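Local coordinates for protein cellulose 1,4-beta-cellobiosidase (Thermobifida fusca, PDB 4JJJ) that probably hydrolyses cellulose to cellobiose as a family 48 glycoside hydrolase, of which this chain is the catalytic module with an (alpha/alpha)6 fold, at residues A[328-333]-A[429-434]; A[379-382]-A[388-391]; A[461-466]-A[526-531]. The protein carries 1 engineered substitution. All blocks are in the same frame, centred on the assembly; numbering follows the deposited sequence. Where two conformers were deposited one is given.

Contact 1 (A[328-333]-A[429-434])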
ATOM      1  N   ASN A 328       5.501   9.313  -3.831  1.00  4.70           N
ATOM      2  CA  ASN A 328       6.865   9.049  -3.437  1.00  4.53           C
ATOM      3  C   ASN A 328       7.774   9.870  -4.294  1.00  5.24           C
ATOM      4  O   ASN A 328       8.288   9.411  -5.317  1.00  5.04           O
ATOM      5  CB  ASN A 328       7.200   7.560  -3.518  1.00  4.71           C
ATOM      6  CG  ASN A 328       8.417   7.210  -2.728  1.00  4.88           C
ATOM      7  OD1 ASN A 328       9.389   7.958  -2.702  1.00  5.90           O
ATOM      8  ND2 ASN A 328       8.370   6.071  -2.017  1.00  4.98           N
ATOM      9  N   VAL A 329       7.967  11.090  -3.799  1.00  5.14           N
ATOM     10  CA  VAL A 329       8.730  12.031  -4.596  1.00  5.14           C
ATOM     11  C   VAL A 329      10.215  11.623  -4.621  1.00  5.53           C
ATOM     12  O   VAL A 329      10.962  12.055  -5.535  1.00  5.72           O
ATOM     13  CB  VAL A 329       8.548  13.431  -4.078  1.00  4.93           C
ATOM     14  CG1 VAL A 329       7.091  13.846  -4.329  1.00  4.89           C
ATOM     15  CG2 VAL A 329       9.055  13.670  -2.670  1.00  5.17           C
ATOM     16  N   LEU A 330      10.655  10.859  -3.637  1.00  5.41           N
ATOM     17  CA  LEU A 330      12.045  10.383  -3.618  1.00  6.10           C
ATOM     18  C   LEU A 330      12.242   9.313  -4.650  1.00  5.23           C
ATOM     19  O   LEU A 330      13.190   9.422  -5.447  1.00  6.72           O
ATOM     20  CB  LEU A 330      12.369   9.875  -2.177  1.00  7.18           C
ATOM     21  CG  LEU A 330      13.793   9.482  -1.807  1.00  9.26           C
ATOM     22  CD1 LEU A 330      14.303   8.321  -2.667  1.00  9.22           C
ATOM     23  CD2 LEU A 330      14.753  10.671  -1.933  1.00 10.33           C
ATOM     24  N   ALA A 331      11.373   8.347  -4.736  1.00  5.58           N
ATOM     25  CA  ALA A 331      11.391   7.368  -5.816  1.00  5.30           C
ATOM     26  C   ALA A 331      11.301   8.048  -7.198  1.00  5.71           C
ATOM     27  O   ALA A 331      11.991   7.594  -8.124  1.00  5.35           O
ATOM     28  CB  ALA A 331      10.333   6.330  -5.633  1.00  5.68           C
ATOM     29  N   ALA A 332      10.426   9.051  -7.325  1.00  5.98           N
ATOM     30  CA  ALA A 332      10.257   9.748  -8.624  1.00  6.51           C
ATOM     31  C   ALA A 332      11.520  10.506  -9.037  1.00  6.24           C
ATOM     32  O   ALA A 332      11.944  10.442 -10.212  1.00  6.52           O
ATOM     33  CB  ALA A 332       9.045  10.613  -8.632  1.00  6.11           C
ATOM     34  N   TYR A 333      12.161  11.107  -8.031  1.00  6.29           N
ATOM     35  CA  TYR A 333      13.441  11.801  -8.271  1.00  6.75           C
ATOM     36  C   TYR A 333      14.419  10.749  -8.729  1.00  6.30           C
ATOM     37  O   TYR A 333      15.180  10.991  -9.712  1.00  7.47           O
ATOM     38  CB  TYR A 333      13.910  12.407  -6.923  1.00  7.02           C
ATOM     39  CG  TYR A 333      15.390  12.760  -6.975  1.00  7.07           C
ATOM     40  CD1 TYR A 333      15.771  13.888  -7.623  1.00  8.06           C
ATOM     41  CD2 TYR A 333      16.291  12.024  -6.300  1.00  8.34           C
ATOM     42  CE1 TYR A 333      17.130  14.260  -7.616  1.00  8.64           C
ATOM     43  CE2 TYR A 333      17.633  12.332  -6.371  1.00  8.26           C
ATOM     44  CZ  TYR A 333      17.982  13.434  -7.045  1.00  8.57           C
ATOM     45  OH  TYR A 333      19.358  13.800  -7.062  1.00 12.41           O
ATOM     46  N   TYR A 429      14.159  16.572   0.307  1.00  6.22           N
ATOM     47  CA  TYR A 429      14.684  17.834   0.791  1.00  6.26           C
ATOM     48  C   TYR A 429      16.107  17.669   1.347  1.00  6.35           C
ATOM     49  O   TYR A 429      17.007  18.391   0.991  1.00  7.22           O
ATOM     50  CB  TYR A 429      13.740  18.385   1.873  1.00  6.96           C
ATOM     51  CG  TYR A 429      14.159  19.662   2.481  1.00  7.18           C
ATOM     52  CD1 TYR A 429      14.470  20.788   1.723  1.00  8.11           C
ATOM     53  CD2 TYR A 429      14.308  19.731   3.827  1.00  8.17           C
ATOM     54  CE1 TYR A 429      14.906  21.934   2.340  1.00  9.27           C
ATOM     55  CE2 TYR A 429      14.740  20.881   4.474  1.00 10.35           C
ATOM     56  CZ  TYR A 429      15.041  21.983   3.721  1.00 10.40           C
ATOM     57  OH  TYR A 429      15.409  23.186   4.394  1.00 11.21           O
ATOM     58  N   TYR A 430      16.338  16.571   2.107  1.00  6.88           N
ATOM     59  CA  TYR A 430      17.684  16.248   2.549  1.00  7.07           C
ATOM     60  C   TYR A 430      18.642  16.085   1.381  1.00  6.99           C
ATOM     61  O   TYR A 430      19.785  16.628   1.434  1.00  8.41           O
ATOM     62  CB  TYR A 430      17.628  15.034   3.445  1.00  7.59           C
ATOM     63  CG  TYR A 430      18.955  14.395   3.740  1.00  8.51           C
ATOM     64  CD1 TYR A 430      19.962  15.116   4.385  1.00  9.42           C
ATOM     65  CD2 TYR A 430      19.173  13.087   3.400  1.00  8.30           C
ATOM     66  CE1 TYR A 430      21.193  14.513   4.616  1.00  9.34           C
ATOM     67  CE2 TYR A 430      20.419  12.467   3.685  1.00 10.12           C
ATOM     68  CZ  TYR A 430      21.429  13.205   4.279  1.00  9.46           C
ATOM     69  OH  TYR A 430      22.629  12.511   4.562  1.00 11.57           O
ATOM     70  N   VAL A 431      18.256  15.307   0.388  1.00  6.58           N
ATOM     71  CA  VAL A 431      19.148  14.981  -0.745  1.00  6.90           C
ATOM     72  C   VAL A 431      19.481  16.209  -1.567  1.00  7.58           C
ATOM     73  O   VAL A 431      20.710  16.448  -1.824  1.00  8.73           O
ATOM     74  CB  VAL A 431      18.589  13.864  -1.569  1.00  7.36           C
ATOM     75  CG1 VAL A 431      19.432  13.650  -2.806  1.00  8.16           C
ATOM     76  CG2 VAL A 431      18.464  12.569  -0.707  1.00  6.76           C
ATOM     77  N   THR A 432      18.483  16.971  -1.977  1.00  7.14           N
ATOM     78  CA  THR A 432      18.679  17.981  -3.036  1.00  7.57           C
ATOM     79  C   THR A 432      18.371  19.394  -2.541  1.00  7.57           C
ATOM     80  O   THR A 432      18.667  20.384  -3.288  1.00  7.36           O
ATOM     81  CB  THR A 432      17.753  17.736  -4.279  1.00  7.67           C
ATOM     82  OG1 THR A 432      16.404  18.075  -3.917  1.00  7.92           O
ATOM     83  CG2 THR A 432      17.866  16.345  -4.826  1.00  8.25           C
ATOM     84  N   GLY A 433      17.745  19.590  -1.361  1.00  6.89           N
ATOM     85  CA  GLY A 433      17.282  20.854  -0.964  1.00  7.05           C
ATOM     86  C   GLY A 433      16.030  21.373  -1.687  1.00  6.64           C
ATOM     87  O   GLY A 433      15.661  22.588  -1.528  1.00  8.34           O
ATOM     88  N   ASP A 434      15.334  20.525  -2.432  1.00  6.55           N
ATOM     89  CA  ASP A 434      14.218  20.880  -3.316  1.00  6.11           C
ATOM     90  C   ASP A 434      13.307  21.927  -2.629  1.00  5.68           C
ATOM     91  O   ASP A 434      12.661  21.625  -1.612  1.00  5.97           O
ATOM     92  CB  ASP A 434      13.418  19.635  -3.714  1.00  5.79           C
ATOM     93  CG  ASP A 434      12.450  19.907  -4.833  1.00  6.50           C
ATOM     94  OD1 ASP A 434      11.489  20.687  -4.620  1.00  7.59           O
ATOM     95  OD2 ASP A 434      12.681  19.287  -5.907  1.00  7.26           O
TER

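Contact 2 (A[379-382]-A[388-391])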
ATOM      1  N   ASN A 379      -9.902  10.566 -11.450  1.00  7.04           N
ATOM      2  CA  ASN A 379     -10.464  10.767 -12.825  1.00  7.86           C
ATOM      3  C   ASN A 379     -11.805  10.005 -13.035  1.00  8.17           C
ATOM      4  O   ASN A 379     -12.359  10.012 -14.131  1.00  8.27           O
ATOM      5  CB  ASN A 379      -9.466  10.307 -13.907  1.00  7.50           C
ATOM      6  CG  ASN A 379      -9.814  10.858 -15.283  1.00  7.45           C
ATOM      7  OD1 ASN A 379      -9.961  12.034 -15.420  1.00  8.40           O
ATOM      8  ND2 ASN A 379      -9.854  10.040 -16.243  1.00  7.16           N
ATOM      9  N   SER A 380     -12.208   9.210 -12.069  1.00  7.80           N
ATOM     10  CA  SER A 380     -13.441   8.408 -12.180  1.00  7.65           C
ATOM     11  C   SER A 380     -14.226   8.552 -10.911  1.00  7.81           C
ATOM     12  O   SER A 380     -14.046   7.821  -9.915  1.00  8.03           O
ATOM     13  CB  SER A 380     -13.140   6.970 -12.421  1.00  8.22           C
ATOM     14  OG  SER A 380     -14.305   6.152 -12.654  1.00  7.98           O
ATOM     15  N   TRP A 381     -15.152   9.548 -10.867  1.00  8.57           N
ATOM     16  CA  TRP A 381     -15.937   9.709  -9.692  1.00  9.47           C
ATOM     17  C   TRP A 381     -16.754   8.431  -9.338  1.00 10.74           C
ATOM     18  O   TRP A 381     -17.509   7.924 -10.150  1.00 10.69           O
ATOM     19  CB  TRP A 381     -16.862  10.954  -9.873  1.00  9.04           C
ATOM     20  CG  TRP A 381     -17.373  11.474  -8.601  1.00  9.04           C
ATOM     21  CD1 TRP A 381     -18.685  11.463  -8.196  1.00  9.77           C
ATOM     22  CD2 TRP A 381     -16.638  12.083  -7.523  1.00 10.41           C
ATOM     23  NE1 TRP A 381     -18.782  11.977  -6.926  1.00 11.00           N
ATOM     24  CE2 TRP A 381     -17.535  12.359  -6.497  1.00 10.29           C
ATOM     25  CE3 TRP A 381     -15.290  12.404  -7.329  1.00 10.17           C
ATOM     26  CZ2 TRP A 381     -17.137  12.976  -5.292  1.00 10.83           C
ATOM     27  CZ3 TRP A 381     -14.886  12.998  -6.171  1.00 11.23           C
ATOM     28  CH2 TRP A 381     -15.818  13.293  -5.147  1.00 11.20           C
ATOM     29  N   LYS A 382     -16.638   8.014  -8.084  1.00 11.13           N
ATOM     30  CA  LYS A 382     -17.322   6.882  -7.508  1.00 12.44           C
ATOM     31  C   LYS A 382     -16.919   5.626  -8.248  1.00 11.94           C
ATOM     32  O   LYS A 382     -17.614   4.555  -8.191  1.00 13.58           O
ATOM     33  CB  LYS A 382     -18.819   7.087  -7.486  1.00 16.02           C
ATOM     34  CG  LYS A 382     -19.166   8.092  -6.404  1.00 18.00           C
ATOM     35  CD  LYS A 382     -20.616   8.419  -6.523  1.00 24.33           C
ATOM     36  CE  LYS A 382     -20.975   9.380  -5.416  1.00 30.25           C
ATOM     37  NZ  LYS A 382     -22.424   9.759  -5.550  1.00 37.63           N
ATOM     38  N   PRO A 388     -19.546  14.427 -10.414  1.00 13.33           N
ATOM     39  CA  PRO A 388     -19.312  14.976  -9.111  1.00 13.23           C
ATOM     40  C   PRO A 388     -20.116  16.214  -8.803  1.00 14.52           C
ATOM     41  O   PRO A 388     -20.588  16.844  -9.792  1.00 14.42           O
ATOM     42  CB  PRO A 388     -17.836  15.345  -9.167  1.00 14.57           C
ATOM     43  CG  PRO A 388     -17.357  14.908 -10.440  1.00 15.00           C
ATOM     44  CD  PRO A 388     -18.534  14.817 -11.361  1.00 14.20           C
ATOM     45  N   PRO A 389     -20.179  16.604  -7.525  1.00 13.68           N
ATOM     46  CA  PRO A 389     -20.951  17.806  -7.176  1.00 13.74           C
ATOM     47  C   PRO A 389     -20.437  19.014  -7.910  1.00 14.16           C
ATOM     48  O   PRO A 389     -19.188  19.248  -8.090  1.00 14.59           O
ATOM     49  CB  PRO A 389     -20.761  17.999  -5.677  1.00 16.70           C
ATOM     50  CG  PRO A 389     -20.014  16.819  -5.159  1.00 17.44           C
ATOM     51  CD  PRO A 389     -19.612  15.948  -6.307  1.00 15.00           C
ATOM     52  N   THR A 390     -21.333  19.884  -8.307  1.00 11.57           N
ATOM     53  CA  THR A 390     -20.918  21.128  -8.925  1.00 12.09           C
ATOM     54  C   THR A 390     -20.020  21.993  -7.968  1.00 11.92           C
ATOM     55  O   THR A 390     -20.290  22.050  -6.786  1.00 14.76           O
ATOM     56  CB  THR A 390     -22.175  21.936  -9.240  1.00 13.61           C
ATOM     57  OG1 THR A 390     -22.946  21.123 -10.133  1.00 15.28           O
ATOM     58  CG2 THR A 390     -21.862  23.207  -9.991  1.00 15.44           C
ATOM     59  N   GLY A 391     -18.963  22.557  -8.527  1.00 13.13           N
ATOM     60  CA  GLY A 391     -18.083  23.354  -7.698  1.00 15.00           C
ATOM     61  C   GLY A 391     -16.978  22.577  -6.959  1.00 14.95           C
ATOM     62  O   GLY A 391     -16.106  23.185  -6.286  1.00 13.46           O
TER

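Contact 3 (A[461-466]-A[526-531]). With ZN (zinc ion), chain S; NA (sodium ion), chain J.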
ATOM      1  N   GLN A 461       7.570   7.665  28.541  1.00 12.93           N
ATOM      2  CA  GLN A 461       6.672   6.605  28.888  1.00 14.84           C
ATOM      3  C   GLN A 461       5.292   6.764  28.304  1.00 13.16           C
ATOM      4  O   GLN A 461       4.692   5.783  27.871  1.00 11.78           O
ATOM      5  CB  GLN A 461       6.624   6.364  30.425  1.00 18.27           C
ATOM      6  CG  GLN A 461       7.789   5.476  30.834  1.00 24.41           C
ATOM      7  CD  GLN A 461       7.625   4.059  30.237  1.00 28.44           C
ATOM      8  OE1 GLN A 461       6.492   3.575  30.044  1.00 33.06           O
ATOM      9  NE2 GLN A 461       8.749   3.425  29.843  1.00 40.03           N
ATOM     10  N   ASN A 462       4.755   7.965  28.402  1.00 11.95           N
ATOM     11  CA  ASN A 462       3.368   8.199  27.986  1.00 12.44           C
ATOM     12  C   ASN A 462       3.360   9.157  26.788  1.00 10.23           C
ATOM     13  O   ASN A 462       2.543  10.064  26.671  1.00 12.18           O
ATOM     14  CB  ASN A 462       2.620   8.843  29.163  1.00 15.11           C
ATOM     15  CG  ASN A 462       2.574   7.918  30.372  1.00 18.95           C
ATOM     16  OD1 ASN A 462       2.413   6.748  30.227  1.00 21.37           O
ATOM     17  ND2 ASN A 462       2.697   8.478  31.529  1.00 27.97           N
ATOM     18  N   PHE A 463       4.322   8.968  25.854  1.00  9.01           N
ATOM     19  CA  PHE A 463       4.315   9.829  24.680  1.00  7.89           C
ATOM     20  C   PHE A 463       3.037   9.605  23.876  1.00  7.88           C
ATOM     21  O   PHE A 463       2.400   8.557  24.010  1.00  7.60           O
ATOM     22  CB  PHE A 463       5.529   9.442  23.778  1.00  7.39           C
ATOM     23  CG  PHE A 463       5.342   8.220  22.909  1.00  7.84           C
ATOM     24  CD1 PHE A 463       4.894   8.317  21.619  1.00  8.04           C
ATOM     25  CD2 PHE A 463       5.570   6.934  23.452  1.00  8.12           C
ATOM     26  CE1 PHE A 463       4.771   7.216  20.893  1.00  7.88           C
ATOM     27  CE2 PHE A 463       5.435   5.795  22.651  1.00  8.03           C
ATOM     28  CZ  PHE A 463       5.007   5.965  21.384  1.00  8.28           C
ATOM     29  N   GLN A 464       2.746  10.542  22.985  0.70  7.88           N
ATOM     30  CA  GLN A 464       1.561  10.397  22.129  0.70  7.52           C
ATOM     31  C   GLN A 464       1.837  11.049  20.776  0.70  7.50           C
ATOM     32  O   GLN A 464       2.407  12.140  20.714  0.70  8.12           O
ATOM     33  CB  GLN A 464       0.345  11.142  22.760  0.70  8.15           C
ATOM     34  CG  GLN A 464      -0.107  10.643  24.147  0.70  8.54           C
ATOM     35  CD  GLN A 464      -1.083   9.547  23.938  0.70  8.98           C
ATOM     36  OE1 GLN A 464      -2.276   9.801  23.702  0.70 11.55           O
ATOM     37  NE2 GLN A 464      -0.596   8.377  23.751  0.70 10.15           N
ATOM     38  N   VAL A 465       1.381  10.401  19.707  1.00  7.16           N
ATOM     39  CA  VAL A 465       1.432  10.961  18.376  1.00  6.66           C
ATOM     40  C   VAL A 465       0.025  10.958  17.792  1.00  6.52           C
ATOM     41  O   VAL A 465      -0.861  10.182  18.269  1.00  7.24           O
ATOM     42  CB  VAL A 465       2.381  10.121  17.452  1.00  7.05           C
ATOM     43  CG1 VAL A 465       3.809  10.150  18.058  1.00  7.74           C
ATOM     44  CG2 VAL A 465       1.912   8.685  17.314  1.00  8.19           C
ATOM     45  N   PRO A 466      -0.221  11.777  16.773  1.00  6.50           N
ATOM     46  CA  PRO A 466      -1.553  11.742  16.123  1.00  6.74           C
ATOM     47  C   PRO A 466      -1.933  10.400  15.557  1.00  6.96           C
ATOM     48  O   PRO A 466      -1.111   9.674  15.057  1.00  6.51           O
ATOM     49  CB  PRO A 466      -1.473  12.851  15.076  1.00  7.58           C
ATOM     50  CG  PRO A 466      -0.333  13.721  15.584  1.00  7.20           C
ATOM     51  CD  PRO A 466       0.638  12.801  16.213  1.00  7.13           C
ATOM     52  N   GLU A 526      14.245  13.573  18.662  1.00  9.91           N
ATOM     53  CA  GLU A 526      15.093  12.919  19.653  1.00 11.30           C
ATOM     54  C   GLU A 526      14.201  12.366  20.781  1.00  9.94           C
ATOM     55  O   GLU A 526      14.467  11.256  21.287  1.00  9.52           O
ATOM     56  CB  GLU A 526      16.075  13.904  20.271  1.00 12.45           C
ATOM     57  CG  GLU A 526      17.176  14.374  19.348  1.00 14.31           C
ATOM     58  CD  GLU A 526      18.317  13.384  19.069  1.00 14.34           C
ATOM     59  OE1 GLU A 526      18.180  12.146  19.181  1.00 15.01           O
ATOM     60  OE2 GLU A 526      19.428  13.900  18.732  1.00 13.85           O
ATOM     61  N   GLY A 527      13.160  13.109  21.173  1.00  9.44           N
ATOM     62  CA  GLY A 527      12.225  12.656  22.195  1.00  9.12           C
ATOM     63  C   GLY A 527      11.429  11.433  21.796  1.00 10.07           C
ATOM     64  O   GLY A 527      11.203  10.547  22.571  1.00  9.24           O
ATOM     65  N   LEU A 528      11.055  11.383  20.505  1.00  8.94           N
ATOM     66  CA  LEU A 528      10.418  10.182  19.943  1.00  8.23           C
ATOM     67  C   LEU A 528      11.330   8.935  19.912  1.00  7.57           C
ATOM     68  O   LEU A 528      10.916   7.829  20.287  1.00  8.70           O
ATOM     69  CB  LEU A 528       9.865  10.472  18.554  1.00  8.78           C
ATOM     70  CG  LEU A 528       8.734  11.517  18.512  1.00  9.00           C
ATOM     71  CD1 LEU A 528       8.327  11.783  17.100  1.00 11.04           C
ATOM     72  CD2 LEU A 528       7.546  11.065  19.394  1.00  8.78           C
ATOM     73  N   LEU A 529      12.607   9.100  19.581  1.00  7.62           N
ATOM     74  CA  LEU A 529      13.507   7.969  19.572  1.00  8.19           C
ATOM     75  C   LEU A 529      13.739   7.469  21.023  1.00  9.00           C
ATOM     76  O   LEU A 529      13.774   6.293  21.267  1.00 10.52           O
ATOM     77  CB  LEU A 529      14.861   8.385  18.991  1.00  8.82           C
ATOM     78  CG  LEU A 529      14.916   8.768  17.514  1.00  7.92           C
ATOM     79  CD1 LEU A 529      16.354   9.162  17.128  1.00  8.02           C
ATOM     80  CD2 LEU A 529      14.341   7.690  16.666  1.00  8.83           C
ATOM     81  N   ASP A 530      13.809   8.393  21.977  1.00  9.05           N
ATOM     82  CA  ASP A 530      13.941   7.978  23.364  1.00 10.30           C
ATOM     83  C   ASP A 530      12.717   7.168  23.759  1.00  9.11           C
ATOM     84  O   ASP A 530      12.828   6.193  24.509  1.00  9.71           O
ATOM     85  CB  ASP A 530      14.008   9.184  24.285  1.00 11.97           C
ATOM     86  CG  ASP A 530      15.314   9.915  24.254  1.00 17.75           C
ATOM     87  OD1 ASP A 530      16.280   9.333  23.813  1.00 19.61           O
ATOM     88  OD2 ASP A 530      15.354  11.090  24.716  1.00 23.80           O
ATOM     89  N   ALA A 531      11.536   7.678  23.393  1.00  8.70           N
ATOM     90  CA  ALA A 531      10.268   7.017  23.695  1.00  9.70           C
ATOM     91  C   ALA A 531      10.222   5.616  23.158  1.00  9.64           C
ATOM     92  O   ALA A 531       9.834   4.676  23.834  1.00  9.51           O
ATOM     93  CB  ALA A 531       9.133   7.874  23.155  1.00  9.19           C
TER
HETATM   94 ZN    ZN S 718      20.789  12.530  18.640  1.00 16.65          ZN
HETATM   95 NA    NA J 709      18.008  10.956  23.527  1.00 27.91          NA
HETATM   96  O   HOH W   1      17.213  10.628  21.278  1.00 14.03           O
HETATM   97  O   HOH W   2      21.167  11.608  20.434  1.00 28.97           O
HETATM   98  O   HOH W   3      20.027  12.157  22.328  1.00 46.52           O
HETATM   99  O   HOH W   4      17.308  12.725  23.734  1.00 50.03           O
HETATM  100  O   HOH W   5      17.880  11.266  25.569  1.00 37.94           O

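Contact 1 (A[328-333]-A[429-434])
Y333 reaches across from the helix that opens at V329 and brings its phenol up to V431 and T432, at the end of the helix that finishes with T432. The CB of Y333 leaves its helix toward the other segment, and CG anti to the backbone N (chi1 163°) brings the ring to V431 and T432. Beyond CG the two sides of the ring part company. On one, CE2 approaches V431 CG1 at 4.2 Å; on the other, CE1 lies 3.6 Å from T432 CG2, and the same methyl stays close to the tip, with CZ and OH each 3.7 Å from T432 CG2. Both aliphatic groups come at the ring obliquely. The threonine turns its methyl to the tyrosine, while its OG1 takes a weak bond, 3.1 Å long, from D434 N. One turn earlier L330 adds a looser touch, CD2 to V431 CG2 at 4.3 Å. N328 N-caps helix 329-337, its OD1 accepting from A331 N at 2.9 Å, nearly straight at 174°; helix 416-432 ends at G433, whose phi is positive, and D434 then N-caps the next helix. The contact thus joins the start of helix 329-337 to the end of helix 416-432, with W235 of helix 223-242 touching V431 and helix 348-365 packing on V329 and A332.

Contact 2 (A[379-382]-A[388-391])
W381 and P388 bring their backbones to within 6.3 Å, measured between W381 CA and P388 CA, where the chain doubles back in a loop without regular secondary structure. The indole of W381 lies against P388, which covers one of its faces. P388 CB stands 3.8 Å from the centroid of the five-membered ring of W381 and only 8° off its normal, a CH-pi contact. Around this point P388 CA approaches W381 CD1 at 3.7 Å, while P388 CG sits 3.9 Å from W381 CG. Farther out, P389 CD meets W381 CZ2 obliquely at 4.0 Å. CG of W381 is anti to the backbone N (chi1 -161°), which carries the indole out toward the prolines. Replacing the tryptophan with an alanine would probably leave P388 CB without the indole face it packs on and open a gap between the two arms of the loop. Y399 of strand 398-401 touches both W381 and P388, tying the pair to the sheet from which the loop springs. This is a proline-tryptophan CH-pi contact within the loop between strands 376-378 and 394-395.

Contact 3 (A[461-466]-A[526-531])
In the (alpha/alpha)6 catalytic module, the loop leading into strand 465-473 and the first residue of that strand pack on helix 519-533, bringing F463 and V465 against L528 and A531. The closest approach is made by the A531 methyl, whose CB lies 3.7 Å from F463 CD2 and meets the ring obliquely. CG of F463 sits between the backbone N and the carbonyl carbon (chi1 80°), and from there the ring reaches a second helix residue, L528, whose CD2 is 4.4 Å from F463 CD1. That same leucine methyl meets V465 CG1 at 4.1 Å, the two side chains crossing at a slant, so L528 bridges the phenylalanine and the valine. T502 and L505 of helix 499-516 complete the layer: T502 touches F463 and V465, and L505 touches V465 and L528. Elsewhere on the same helical segment, E526 and D530 carry metal ions. E526 OE2 binds zinc at 1.9 Å, a site shared with H633 of helix 620-637. D530 holds sodium through OD1 at 2.4 Å and, more distantly, through OD2 at 2.9 Å. One sodium-bound water also donates to both E526 O and E526 OE1, linking the sodium shell to the zinc-binding carboxylate. The chemistry is therefore divided: between the two segments the contact is apolar, resting on shape and burial, whereas the carboxylates of E526 and D530 bind zinc and sodium, which probably offset their negative charge.

Overall arrangement
All three contacts lie within the one glycoside hydrolase family 48 module. Along the chain, contact 2 is nested in the loop closed by contact 1, and contact 3 opens after contact 1 has closed. They do not touch. The centres of contacts 1 and 2 are about 31 Å apart, those of contacts 1 and 3 about 27 Å, and those of contacts 2 and 3 are the most widely separated at about 40 Å. Contact 1 joins two helices and contact 3 sets the entry to strand 465-473 on helix 519-533, with helix 499-516 neighbouring both; contact 2 closes a loop beside the sheet containing strands 376-378 and 398-401. The three are independent, mainly apolar contacts in separate parts of the module.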